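Local structure of methyltransferase FkbM (Methylobacillus flagellatus KT, 2PY6) at residues F63-L67 with N142-A146; P34-P39 with Q145-A149; L215-L221 with D403-Y409; Y185-T189 with E207-P211; F23-A27 with I171-Q175. The protein probably acts as a methyltransferase of the FkbM family, moving a methyl group onto an acceptor through a domain with a Rossmann-like fold. All coordinates share one frame; numbering follows the deposited sequence.

Contact 1 (F63-L67 with N142-A146); sequences FGAHL and NFEQA
Phe63 and Phe143 meet as a T-shaped pair. The Phe63 ring turns its edge, led by CD2, to the face of Phe143; the centroids are 5.5 Å apart and the planes stand at 74°. CB of Phe63 rests over that same face, off centre toward the rim, 3.7 Å from Phe143 CD1, so one residue supplies both the ring edge and a CH-pi contact. Phe143 gets there because its CG stands anti to the backbone N (chi1 -173°), which throws the ring out from the first turn of helix 143-149 toward the start of helix 64-68.

The far end of the Phe143 ring wedges in beside that helix. His66 CB comes within 3.4 Å of Phe143 CZ, and the imidazole slants beside the phenyl ring to complete a small aromatic cluster. The backbone of Leu67 lies at the ring's edge, with Leu67 N 3.9 Å from Phe143 CE1.

Behind the ring, the helix start is pinned by a capping box. Asn142 OD1 takes Gln145 N at 2.9 Å, nearly in line with its C=O bond, and Asn142 N returns a bond to Gln145 OE1 at 3.0 Å. Glu144, the residue after Phe143, sends its carboxylate past Phe63 to salt bridges with Arg121 and Arg401, while Arg121 also makes a cation-pi contact with Phe63.

Next to the cluster lie the parallel strands 54-58 and 114-118: Leu67 packs on Leu55 and Ile57 of the former, and both Leu67 and Ala146 reach Leu117 of the latter. The contact thus brings together two helix starts beside these strands.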
# COMPACT_ATOMS: atom_id res chain seq x y z
N PHE A 63 10.03 -4.06 19.99
CA PHE A 63 11.31 -4.06 20.72
C PHE A 63 11.87 -5.50 20.93
O PHE A 63 12.81 -5.68 21.69
CB PHE A 63 11.12 -3.38 22.10
CG PHE A 63 11.02 -1.84 22.07
CD1 PHE A 63 10.54 -1.13 20.96
CD2 PHE A 63 11.32 -1.12 23.22
CE1 PHE A 63 10.44 0.26 20.99
CE2 PHE A 63 11.22 0.27 23.26
CZ PHE A 63 10.78 0.96 22.14
N GLY A 64 11.31 -6.52 20.28
CA GLY A 64 11.77 -7.92 20.47
C GLY A 64 13.21 -8.18 20.04
O GLY A 64 13.85 -9.16 20.50
N ALA A 65 13.70 -7.31 19.14
CA ALA A 65 15.06 -7.35 18.63
C ALA A 65 16.02 -6.97 19.73
O ALA A 65 17.15 -7.45 19.74
CB ALA A 65 15.23 -6.41 17.43
N HIS A 66 15.57 -6.11 20.66
CA HIS A 66 16.39 -5.70 21.79
C HIS A 66 16.62 -6.84 22.79
O HIS A 66 17.67 -6.87 23.44
CB HIS A 66 15.82 -4.48 22.50
CG HIS A 66 15.81 -3.23 21.67
ND1 HIS A 66 16.97 -2.61 21.25
CD2 HIS A 66 14.79 -2.45 21.25
CE1 HIS A 66 16.66 -1.52 20.57
NE2 HIS A 66 15.34 -1.40 20.56
N LEU A 67 15.65 -7.75 22.94
CA LEU A 67 15.82 -8.92 23.82
C LEU A 67 16.72 -9.99 23.17
O LEU A 67 17.52 -10.64 23.86
CB LEU A 67 14.47 -9.56 24.19
CG LEU A 67 14.57 -10.94 24.90
CD1 LEU A 67 15.33 -10.84 26.25
CD2 LEU A 67 13.22 -11.62 25.10
N ASN A 142 5.41 -6.29 29.20
CA ASN A 142 5.85 -5.38 28.14
C ASN A 142 7.41 -5.36 28.21
O ASN A 142 8.02 -5.97 29.14
CB ASN A 142 5.22 -3.99 28.26
CG ASN A 142 5.67 -3.23 29.47
OD1 ASN A 142 6.79 -3.37 29.95
ND2 ASN A 142 4.79 -2.38 29.97
N PHE A 143 8.05 -4.68 27.27
CA PHE A 143 9.50 -4.69 27.20
C PHE A 143 10.22 -4.14 28.45
O PHE A 143 11.18 -4.75 28.92
CB PHE A 143 9.99 -3.99 25.94
CG PHE A 143 11.45 -4.12 25.75
CD1 PHE A 143 11.98 -5.26 25.15
CD2 PHE A 143 12.31 -3.13 26.19
CE1 PHE A 143 13.33 -5.38 25.00
CE2 PHE A 143 13.66 -3.26 26.04
CZ PHE A 143 14.18 -4.39 25.45
N GLU A 144 9.73 -3.04 29.00
CA GLU A 144 10.39 -2.45 30.18
C GLU A 144 10.29 -3.40 31.35
O GLU A 144 11.24 -3.52 32.12
CB GLU A 144 9.79 -1.10 30.57
CG GLU A 144 10.25 0.06 29.75
CD GLU A 144 9.78 0.06 28.30
OE1 GLU A 144 8.70 -0.50 28.03
OE2 GLU A 144 10.51 0.65 27.46
N GLN A 145 9.12 -4.05 31.48
CA GLN A 145 8.89 -5.09 32.50
C GLN A 145 9.80 -6.29 32.28
O GLN A 145 10.34 -6.83 33.25
CB GLN A 145 7.43 -5.53 32.53
CG GLN A 145 6.44 -4.41 32.99
CD GLN A 145 4.98 -4.84 32.90
OE1 GLN A 145 4.57 -5.52 31.95
NE2 GLN A 145 4.18 -4.44 33.87
N ALA A 146 9.97 -6.70 31.02
CA ALA A 146 10.90 -7.78 30.71
C ALA A 146 12.33 -7.44 31.19
O ALA A 146 12.98 -8.26 31.83
CB ALA A 146 10.94 -8.05 29.21

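Contact 2 (P34-P39 with Q145-A149); sequences PMFGIP and QAVRA
Arg148 reaches out of helix 143-149 to the turn at Met35-Ile38 and gives NH1 to Phe36 O at 2.9 Å. The acceptor lies close to the guanidinium plane, but the N-H comes in from above the carbonyl plane, 37° out of it. The side chain runs extended as far as CD and then bends at chi3 (-70°), which lays the guanidinium alongside the Phe36 ring. On the way Arg148 CG passes 3.3 Å from Pro34 O. The other guanidinium bonds lead away from the turn: NE forms a salt bridge with Asp162, NH1 also serves Leu198 O, and NH2 has a weak bond to His197 O.

The next carbonyl, Gly37 O, is taken by Gln145 NE2 at 3.1 Å. Here the donor sits almost on the extension of the C=O bond, while the acceptor is tilted from the amide plane and the N-H angle is only 136°. Its OE1 being used in the helix cap, both ends of this amide are occupied. Inside the type II turn, Ile38 N closes on Met35 O at 2.9 Å.

Apolar groups fill the space between these bonds. Ile38 CG2 touches Ala149 CB at 3.7 Å, and Ile38 CD1 presses to 3.2 Å from Gln145 O, a carbonyl that already accepts Ala149 N. The methyl CE of Met35, a selenomethionine, lies against Ala149, 3.7 Å from its O.

Both hydrogen bonds across the contact run from a helix side chain to a loop carbonyl. The polar grip on the loop is therefore on its main chain, while Ile38 and Met35 add apolar contacts, and the arginine's charge is probably balanced largely by Asp162.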
# COMPACT_ATOMS: atom_id res chain seq x y z
N PRO A 34 13.10 -4.91 43.97
CA PRO A 34 13.52 -4.77 42.58
C PRO A 34 12.52 -5.32 41.54
O PRO A 34 12.58 -4.94 40.37
CB PRO A 34 14.86 -5.50 42.55
CG PRO A 34 14.93 -6.30 43.67
CD PRO A 34 14.02 -5.78 44.72
N MSE A 35 11.60 -6.17 41.98
CA MSE A 35 10.56 -6.70 41.11
C MSE A 35 9.30 -5.83 41.13
O MSE A 35 8.28 -6.18 40.53
CB MSE A 35 10.26 -8.15 41.52
CG MSE A 35 11.46 -9.08 41.39
SE MSE A 35 12.02 -9.16 39.52
CE MSE A 35 10.67 -10.44 38.84
N PHE A 36 9.37 -4.65 41.77
CA PHE A 36 8.26 -3.72 41.79
C PHE A 36 7.85 -3.45 40.37
O PHE A 36 8.70 -3.22 39.50
CB PHE A 36 8.63 -2.38 42.42
CG PHE A 36 7.53 -1.33 42.26
CD1 PHE A 36 6.33 -1.42 42.98
CD2 PHE A 36 7.68 -0.26 41.39
CE1 PHE A 36 5.33 -0.49 42.85
CE2 PHE A 36 6.71 0.68 41.26
CZ PHE A 36 5.51 0.57 41.98
N GLY A 37 6.57 -3.47 40.10
CA GLY A 37 6.11 -3.19 38.74
C GLY A 37 6.02 -4.43 37.84
O GLY A 37 5.55 -4.31 36.68
N ILE A 38 6.46 -5.59 38.33
CA ILE A 38 6.37 -6.81 37.57
C ILE A 38 5.07 -7.56 37.97
O ILE A 38 4.78 -7.70 39.14
CB ILE A 38 7.62 -7.70 37.78
CG1 ILE A 38 8.90 -6.90 37.45
CG2 ILE A 38 7.54 -8.98 36.94
CD1 ILE A 38 8.91 -6.24 36.05
N PRO A 39 4.25 -7.98 36.99
CA PRO A 39 3.02 -8.71 37.34
C PRO A 39 3.27 -9.94 38.20
O PRO A 39 4.18 -10.70 37.92
CB PRO A 39 2.43 -9.10 35.98
CG PRO A 39 3.03 -8.13 35.03
CD PRO A 39 4.40 -7.83 35.53
N GLN A 145 9.12 -4.05 31.48
CA GLN A 145 8.89 -5.09 32.50
C GLN A 145 9.80 -6.29 32.28
O GLN A 145 10.34 -6.83 33.25
CB GLN A 145 7.43 -5.53 32.53
CG GLN A 145 6.44 -4.41 32.99
CD GLN A 145 4.98 -4.84 32.90
OE1 GLN A 145 4.57 -5.52 31.95
NE2 GLN A 145 4.18 -4.44 33.87
N ALA A 146 9.97 -6.70 31.02
CA ALA A 146 10.90 -7.78 30.71
C ALA A 146 12.33 -7.44 31.19
O ALA A 146 12.98 -8.26 31.83
CB ALA A 146 10.94 -8.05 29.21
N VAL A 147 12.80 -6.23 30.84
CA VAL A 147 14.16 -5.79 31.23
C VAL A 147 14.36 -5.88 32.75
O VAL A 147 15.36 -6.39 33.20
CB VAL A 147 14.48 -4.39 30.70
CG1 VAL A 147 15.79 -3.85 31.29
CG2 VAL A 147 14.56 -4.40 29.18
N ARG A 148 13.36 -5.45 33.52
CA ARG A 148 13.44 -5.47 34.95
C ARG A 148 13.28 -6.86 35.55
O ARG A 148 14.00 -7.22 36.47
CB ARG A 148 12.39 -4.52 35.55
CG ARG A 148 12.40 -4.47 37.11
CD ARG A 148 11.42 -3.40 37.59
NE ARG A 148 11.91 -2.06 37.29
CZ ARG A 148 11.21 -0.95 37.51
NH1 ARG A 148 10.02 -1.02 38.07
NH2 ARG A 148 11.74 0.24 37.22
N ALA A 149 12.34 -7.65 35.02
CA ALA A 149 12.02 -8.96 35.58
C ALA A 149 13.11 -10.00 35.39
O ALA A 149 13.24 -10.90 36.19
CB ALA A 149 10.69 -9.49 35.02

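Contact 3 (L215-L221 with D403-Y409)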
# COMPACT_ATOMS: atom_id res chain seq x y z
N LEU A 215 6.28 19.05 18.44
CA LEU A 215 7.59 19.15 19.06
C LEU A 215 8.28 20.44 18.63
O LEU A 215 8.30 20.72 17.46
CB LEU A 215 8.43 17.92 18.66
CG LEU A 215 9.84 17.69 19.21
CD1 LEU A 215 9.91 17.49 20.72
CD2 LEU A 215 10.36 16.47 18.51
N TYR A 216 8.79 21.19 19.61
CA TYR A 216 9.57 22.43 19.50
C TYR A 216 8.82 23.68 19.15
O TYR A 216 9.06 24.71 19.77
CB TYR A 216 10.75 22.33 18.49
CG TYR A 216 11.59 21.09 18.60
CD1 TYR A 216 12.19 20.72 19.81
CD2 TYR A 216 11.85 20.32 17.48
CE1 TYR A 216 13.00 19.58 19.89
CE2 TYR A 216 12.64 19.16 17.57
CZ TYR A 216 13.20 18.80 18.75
OH TYR A 216 13.97 17.64 18.81
N PHE A 217 7.94 23.60 18.13
CA PHE A 217 7.28 24.75 17.53
C PHE A 217 5.86 25.00 17.98
O PHE A 217 5.39 26.13 17.85
CB PHE A 217 7.37 24.62 16.01
CG PHE A 217 8.79 24.56 15.50
CD1 PHE A 217 9.60 25.70 15.52
CD2 PHE A 217 9.34 23.37 15.06
CE1 PHE A 217 10.94 25.66 15.11
CE2 PHE A 217 10.67 23.31 14.63
CZ PHE A 217 11.47 24.47 14.66
N ARG A 218 5.18 23.95 18.50
CA ARG A 218 3.80 24.02 18.97
C ARG A 218 3.65 23.51 20.37
O ARG A 218 2.62 22.95 20.67
CB ARG A 218 2.84 23.29 17.97
CG ARG A 218 3.15 23.85 16.61
CD ARG A 218 2.32 23.64 15.41
NE ARG A 218 2.58 22.40 14.79
CZ ARG A 218 2.28 22.07 13.55
NH1 ARG A 218 1.70 22.88 12.68
NH2 ARG A 218 2.60 20.86 13.15
N SER A 219 4.61 23.82 21.26
CA SER A 219 4.59 23.32 22.65
C SER A 219 3.57 23.95 23.60
O SER A 219 3.32 23.41 24.68
CB SER A 219 5.96 23.50 23.31
OG SER A 219 6.25 24.86 23.60
N GLY A 220 3.01 25.09 23.21
CA GLY A 220 2.15 25.86 24.08
C GLY A 220 2.95 26.80 25.00
O GLY A 220 2.37 27.44 25.86
N LEU A 221 4.25 26.92 24.81
CA LEU A 221 5.10 27.70 25.72
C LEU A 221 5.93 28.81 25.10
O LEU A 221 6.23 29.79 25.79
CB LEU A 221 6.05 26.75 26.50
CG LEU A 221 5.42 25.77 27.47
CD1 LEU A 221 6.42 24.72 27.93
CD2 LEU A 221 4.77 26.48 28.63
N ASP A 403 11.29 11.84 22.84
CA ASP A 403 10.96 13.23 22.70
C ASP A 403 10.25 13.92 23.85
O ASP A 403 9.32 14.69 23.66
CB ASP A 403 10.28 13.50 21.34
CG ASP A 403 11.19 13.13 20.15
OD1 ASP A 403 12.35 13.65 20.05
OD2 ASP A 403 10.70 12.36 19.30
N THR A 404 10.76 13.63 25.04
CA THR A 404 10.49 14.43 26.20
C THR A 404 11.44 15.61 25.94
O THR A 404 12.59 15.41 25.62
CB THR A 404 10.88 13.67 27.49
OG1 THR A 404 10.11 12.47 27.56
CG2 THR A 404 10.61 14.50 28.69
N CYS A 405 10.93 16.83 26.00
CA CYS A 405 11.69 18.00 25.67
C CYS A 405 11.56 19.11 26.69
O CYS A 405 10.46 19.45 27.08
CB CYS A 405 11.16 18.52 24.32
SG CYS A 405 12.12 19.85 23.59
N LEU A 406 12.68 19.69 27.09
CA LEU A 406 12.71 20.83 28.01
C LEU A 406 12.60 22.09 27.19
O LEU A 406 13.17 22.15 26.11
CB LEU A 406 14.04 20.90 28.75
CG LEU A 406 14.26 19.92 29.90
CD1 LEU A 406 15.71 19.57 30.11
CD2 LEU A 406 13.58 20.50 31.16
N TYR A 407 11.86 23.06 27.70
CA TYR A 407 11.75 24.39 27.10
C TYR A 407 12.22 25.42 28.10
O TYR A 407 11.90 25.34 29.28
CB TYR A 407 10.32 24.68 26.71
CG TYR A 407 9.83 23.74 25.65
CD1 TYR A 407 10.02 24.03 24.31
CD2 TYR A 407 9.23 22.53 25.98
CE1 TYR A 407 9.60 23.17 23.33
CE2 TYR A 407 8.80 21.66 24.99
CZ TYR A 407 9.00 21.98 23.68
OH TYR A 407 8.55 21.16 22.65
N PHE A 408 13.03 26.35 27.61
CA PHE A 408 13.56 27.45 28.41
C PHE A 408 13.22 28.72 27.63
O PHE A 408 13.53 28.83 26.43
CB PHE A 408 15.07 27.37 28.54
CG PHE A 408 15.56 26.17 29.29
CD1 PHE A 408 15.73 24.95 28.64
CD2 PHE A 408 15.90 26.26 30.63
CE1 PHE A 408 16.22 23.84 29.33
CE2 PHE A 408 16.36 25.15 31.32
CZ PHE A 408 16.51 23.95 30.67
N TYR A 409 12.63 29.67 28.31
CA TYR A 409 12.26 30.92 27.69
C TYR A 409 12.22 32.03 28.72
O TYR A 409 12.63 31.88 29.90
CB TYR A 409 10.86 30.74 27.02
CG TYR A 409 9.81 30.30 28.01
CD1 TYR A 409 9.61 28.95 28.31
CD2 TYR A 409 9.01 31.22 28.65
CE1 TYR A 409 8.67 28.56 29.24
CE2 TYR A 409 8.04 30.82 29.58
CZ TYR A 409 7.87 29.50 29.85
OH TYR A 409 6.92 29.12 30.76
OXT TYR A 409 11.68 33.08 28.36
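Leu215 and Cys405 meet at the apolar centre, Leu215 CD1 lying 3.9 Å from Cys405 CB. Cys405 SG sits at the edge of the Tyr216 ring, 3.8 Å from Tyr216 CE1, in a sulfur-aromatic contact. Further along the strand, the Leu221 side chain crosses Tyr407 at about a right angle, its CD1 4.1 Å from Tyr407 CD2, and Leu221 CB lies 4.2 Å from Tyr409 CE1.

Ser219 makes the transition to polar ground. Its CB stands over the face of Tyr407, 3.4 Å from CZ, while OG turns back to accept Leu221 N at 3.1 Å in an ST turn. At the tip of the same ring, Tyr407 OH receives Tyr216 N at 3.0 Å and has a weak bond with His397, so the phenol ties the buried strand to the loop backbone. At the outer edge Arg218 leaves the contact altogether, forming salt bridges with Asp123 and Glu203 of the second subunit.

Strand 404-408 runs antiparallel between strands 364-368 and 392-396, and the loop 215-221 lies across one face of it. That strand order, 3-2-1-4-5-7-6 with the seventh strand reversed, is the signature of the Rossmann-like class I methyltransferase fold.

Contact 4 (Y185-T189 with E207-P211)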
# COMPACT_ATOMS: atom_id res chain seq x y z
N TYR A 185 1.20 21.93 34.05
CA TYR A 185 1.25 20.84 33.07
C TYR A 185 2.69 20.24 32.88
O TYR A 185 2.89 19.05 32.64
CB TYR A 185 0.58 21.32 31.75
CG TYR A 185 0.45 20.26 30.67
CD1 TYR A 185 0.17 18.92 30.99
CD2 TYR A 185 0.50 20.60 29.34
CE1 TYR A 185 0.01 17.95 30.00
CE2 TYR A 185 0.34 19.63 28.34
CZ TYR A 185 0.10 18.30 28.69
OH TYR A 185 -0.08 17.35 27.71
N SER A 186 3.69 21.10 33.02
CA SER A 186 5.07 20.68 33.02
C SER A 186 5.34 19.80 34.22
O SER A 186 6.04 18.79 34.12
CB SER A 186 5.99 21.89 33.07
OG SER A 186 6.05 22.50 31.81
N VAL A 187 4.81 20.19 35.38
CA VAL A 187 4.97 19.40 36.60
C VAL A 187 4.27 18.05 36.38
O VAL A 187 4.85 16.99 36.62
CB VAL A 187 4.41 20.12 37.84
CG1 VAL A 187 4.45 19.20 39.04
CG2 VAL A 187 5.20 21.39 38.12
N GLN A 188 3.05 18.06 35.91
CA GLN A 188 2.38 16.78 35.67
C GLN A 188 3.20 15.91 34.69
O GLN A 188 3.38 14.70 34.88
CB GLN A 188 0.96 16.99 35.15
CG GLN A 188 0.06 15.73 35.32
CD GLN A 188 -1.22 15.83 34.52
OE1 GLN A 188 -1.26 16.47 33.44
NE2 GLN A 188 -2.28 15.21 35.03
N THR A 189 3.73 16.55 33.64
CA THR A 189 4.54 15.84 32.66
C THR A 189 5.78 15.25 33.33
O THR A 189 6.10 14.07 33.10
CB THR A 189 4.91 16.77 31.52
OG1 THR A 189 3.71 17.19 30.85
CG2 THR A 189 5.85 16.08 30.55
N GLU A 207 -1.07 9.93 29.50
CA GLU A 207 -1.88 10.93 30.19
C GLU A 207 -1.44 12.34 29.87
O GLU A 207 -2.23 13.27 29.97
CB GLU A 207 -1.77 10.76 31.73
CG GLU A 207 -2.42 9.55 32.32
CD GLU A 207 -3.95 9.53 32.34
OE1 GLU A 207 -4.67 10.45 31.87
OE2 GLU A 207 -4.45 8.51 32.81
N VAL A 208 -0.18 12.52 29.51
CA VAL A 208 0.37 13.85 29.26
C VAL A 208 0.88 14.14 27.83
O VAL A 208 1.09 15.29 27.49
CB VAL A 208 1.54 14.14 30.25
CG1 VAL A 208 1.06 14.07 31.70
CG2 VAL A 208 2.74 13.17 30.03
N GLU A 209 1.11 13.11 27.04
CA GLU A 209 1.70 13.25 25.74
C GLU A 209 0.98 14.22 24.78
O GLU A 209 -0.23 14.36 24.80
CB GLU A 209 1.81 11.89 25.04
CG GLU A 209 0.51 11.42 24.37
CD GLU A 209 0.61 10.06 23.69
OE1 GLU A 209 0.51 9.07 24.39
OE2 GLU A 209 0.75 9.97 22.45
N ARG A 210 1.78 14.84 23.93
CA ARG A 210 1.31 15.71 22.87
C ARG A 210 1.78 15.07 21.59
O ARG A 210 2.63 14.17 21.63
CB ARG A 210 1.85 17.11 23.11
CG ARG A 210 1.39 17.62 24.50
CD ARG A 210 1.00 19.06 24.60
NE ARG A 210 0.31 19.50 23.39
CZ ARG A 210 0.74 20.44 22.57
NH1 ARG A 210 1.77 21.23 22.88
NH2 ARG A 210 0.08 20.67 21.45
N PRO A 211 1.18 15.44 20.44
CA PRO A 211 1.64 14.85 19.20
C PRO A 211 3.10 15.19 18.83
O PRO A 211 3.64 16.26 19.23
CB PRO A 211 0.71 15.47 18.14
CG PRO A 211 -0.48 15.91 18.90
CD PRO A 211 0.07 16.38 20.21
O HOH W 1 3.65 16.61 28.09
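Val208, on the weakly bonded last part of helix 203-208, drops its side chain onto helix 184-199. Its CB faces the Tyr185 ring at CE1, 4.1 Å away, and lies 3.8 Å from Thr189 OG1. Its CG1 rests 3.8 Å from Gln188 OE1, while the amide nitrogen of Gln188 bonds to Pro16 O and to Gly220 O of the second subunit.

The carbonyl of Val208 is the polar centre of the contact. Tyr185 OH donates to Val208 O; the modelled separation of 2.4 Å is very short, and its exact length is doubtful. Tyr185 can reach this far because CG is anti to the backbone N (chi1 -175°), carrying the phenol across the gap. A water donates to the same oxygen at 2.9 Å and to Thr189 OG1 at 2.8 Å, so that it bridges the two segments beside the direct bond. Thr189 OG1 in turn donates to Tyr185 O at 2.7 Å, and Thr189 N reaches that oxygen from the opposite face of its carbonyl plane.

Past Glu209, whose side chain starts away from helix 184-199, Arg210 comes back to Tyr185: CD lies at the edge of the ring, 3.8 Å from CE2. Glu209 O and Arg210 NE each bond to the other's counterpart in the second subunit, a reciprocal pair.

Strand 392-396, outermost in its sheet within this chain, runs alongside: Tyr185 and Arg210 both pack on Arg395 and Thr189 lies on Leu394, so helix 184-199 and the chain leaving helix 203-208 both rest against this strand, at the subunit interface.

Contact 5 (F23-A27 with I171-Q175); sequences FLAAA and IPAFQ
Ile171 drives its CD1 methyl into a hollow on helix 19-32 between Phe23 and Ala27. CD1 is closely fitted, 3.3 Å from Phe23 CZ at the wall and 3.5 Å from Ala27 CB at the floor. The small alanine makes that floor, and the phenyl ring forms the wall one turn earlier. The second branch of Ile171 takes a different job. With CG2 anti to the backbone N and CG1 beside it (chi1 -62°), the side chain forks, so that CG2 meets Leu24 CD2 at 3.8 Å, flanked by that leucine, while CD1 goes to the floor.

Phe23 answers as a bump in the other direction. Its ring comes from the opposite side to Ile171 and pushes its far end into the groove between residues 171, 174 and 175. There Phe23 CZ lies 4.1 Å from Phe174 CB, and Gln175 CG sits at the edge of the ring, 4.2 Å from CE2. The Phe174 ring itself heads off elsewhere, toward Leu194 and Leu377.

Leu24 and Gln175 close the side of the contact, crossing at about a right angle. The glutamine chain, extended beyond CG, carries its amide across to the Leu24 methyls, with NE2 3.5 Å from Leu24 CD2.

The two helix segments run antiparallel at 168°, with their axes 12.0 Å apart, and at this distance they meet through side chains, chiefly Phe23 and Ile171. Phe23 also packs on Leu194 and Leu198 of helix 184-199 and on Ile167 of helix 164-169. This is antiparallel helix-helix packing at the edge of a cluster made by helices 19-32, 164-169, 171-180 and 184-199.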
# COMPACT_ATOMS: atom_id res chain seq x y z
N PHE A 23 4.43 9.16 42.50
CA PHE A 23 5.89 9.20 42.28
C PHE A 23 6.68 8.75 43.52
O PHE A 23 7.57 7.89 43.42
CB PHE A 23 6.33 10.63 41.82
CG PHE A 23 7.82 10.91 41.96
CD1 PHE A 23 8.75 10.30 41.12
CD2 PHE A 23 8.29 11.83 42.90
CE1 PHE A 23 10.11 10.58 41.22
CE2 PHE A 23 9.64 12.13 42.99
CZ PHE A 23 10.56 11.51 42.14
N LEU A 24 6.34 9.32 44.66
CA LEU A 24 7.01 9.02 45.90
C LEU A 24 6.74 7.61 46.35
O LEU A 24 7.65 6.91 46.78
CB LEU A 24 6.59 10.03 46.97
CG LEU A 24 7.04 11.47 46.72
CD1 LEU A 24 6.52 12.42 47.83
CD2 LEU A 24 8.54 11.54 46.63
N ALA A 25 5.48 7.18 46.25
CA ALA A 25 5.09 5.80 46.58
C ALA A 25 5.79 4.78 45.68
O ALA A 25 6.22 3.73 46.14
CB ALA A 25 3.57 5.63 46.43
N ALA A 26 5.90 5.07 44.39
CA ALA A 26 6.57 4.15 43.47
C ALA A 26 8.07 4.05 43.78
O ALA A 26 8.66 2.99 43.74
CB ALA A 26 6.34 4.56 42.06
N ALA A 27 8.68 5.18 44.10
CA ALA A 27 10.09 5.21 44.40
C ALA A 27 10.40 4.45 45.68
O ALA A 27 11.41 3.76 45.78
CB ALA A 27 10.55 6.65 44.49
N ILE A 171 15.66 11.40 44.15
CA ILE A 171 14.33 11.91 44.50
C ILE A 171 14.30 13.42 44.86
O ILE A 171 13.57 14.16 44.23
CB ILE A 171 13.57 11.04 45.57
CG1 ILE A 171 13.31 9.60 45.07
CG2 ILE A 171 12.30 11.69 45.99
CD1 ILE A 171 12.61 9.42 43.70
N PRO A 172 15.05 13.86 45.88
CA PRO A 172 14.96 15.30 46.17
C PRO A 172 15.30 16.23 45.02
O PRO A 172 14.63 17.26 44.85
CB PRO A 172 15.93 15.49 47.36
CG PRO A 172 15.91 14.15 48.05
CD PRO A 172 15.90 13.17 46.88
N ALA A 173 16.30 15.88 44.21
CA ALA A 173 16.66 16.71 43.07
C ALA A 173 15.49 16.79 42.05
O ALA A 173 15.23 17.84 41.46
CB ALA A 173 17.89 16.17 42.40
N PHE A 174 14.79 15.67 41.84
CA PHE A 174 13.59 15.73 41.00
C PHE A 174 12.46 16.56 41.62
O PHE A 174 11.74 17.24 40.90
CB PHE A 174 13.10 14.33 40.61
CG PHE A 174 13.94 13.67 39.55
CD1 PHE A 174 14.03 14.23 38.30
CD2 PHE A 174 14.55 12.46 39.79
CE1 PHE A 174 14.77 13.62 37.32
CE2 PHE A 174 15.29 11.85 38.82
CZ PHE A 174 15.41 12.45 37.58
N GLN A 175 12.28 16.50 42.93
CA GLN A 175 11.28 17.33 43.60
C GLN A 175 11.63 18.82 43.46
O GLN A 175 10.74 19.66 43.30
CB GLN A 175 11.17 16.95 45.08
CG GLN A 175 10.67 15.54 45.27
CD GLN A 175 10.48 15.20 46.73
OE1 GLN A 175 11.45 15.16 47.51
NE2 GLN A 175 9.24 14.92 47.10

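Contacts 1, 3 and 4 are buried, whereas contacts 2 and 5 are only partly so and lie farther from the centre of the chain. Contacts 1 and 2 use overlapping parts of helix 143-149: aromatic rings at its start, then side-chain amide and guanidinium bonds to loop carbonyls. Contact 5 is almost purely apolar, and touches contact 2 where Phe36 packs on Ala26. On the other side of the chain's centre from contact 1, contact 3 fixes a loop on the methyltransferase-type sheet. Contact 4 joins it through Arg210 NH1 and Arg218 O; these two alone touch the second subunit, and some of their polar groups, such as Arg218 and Arg210, bond across to it.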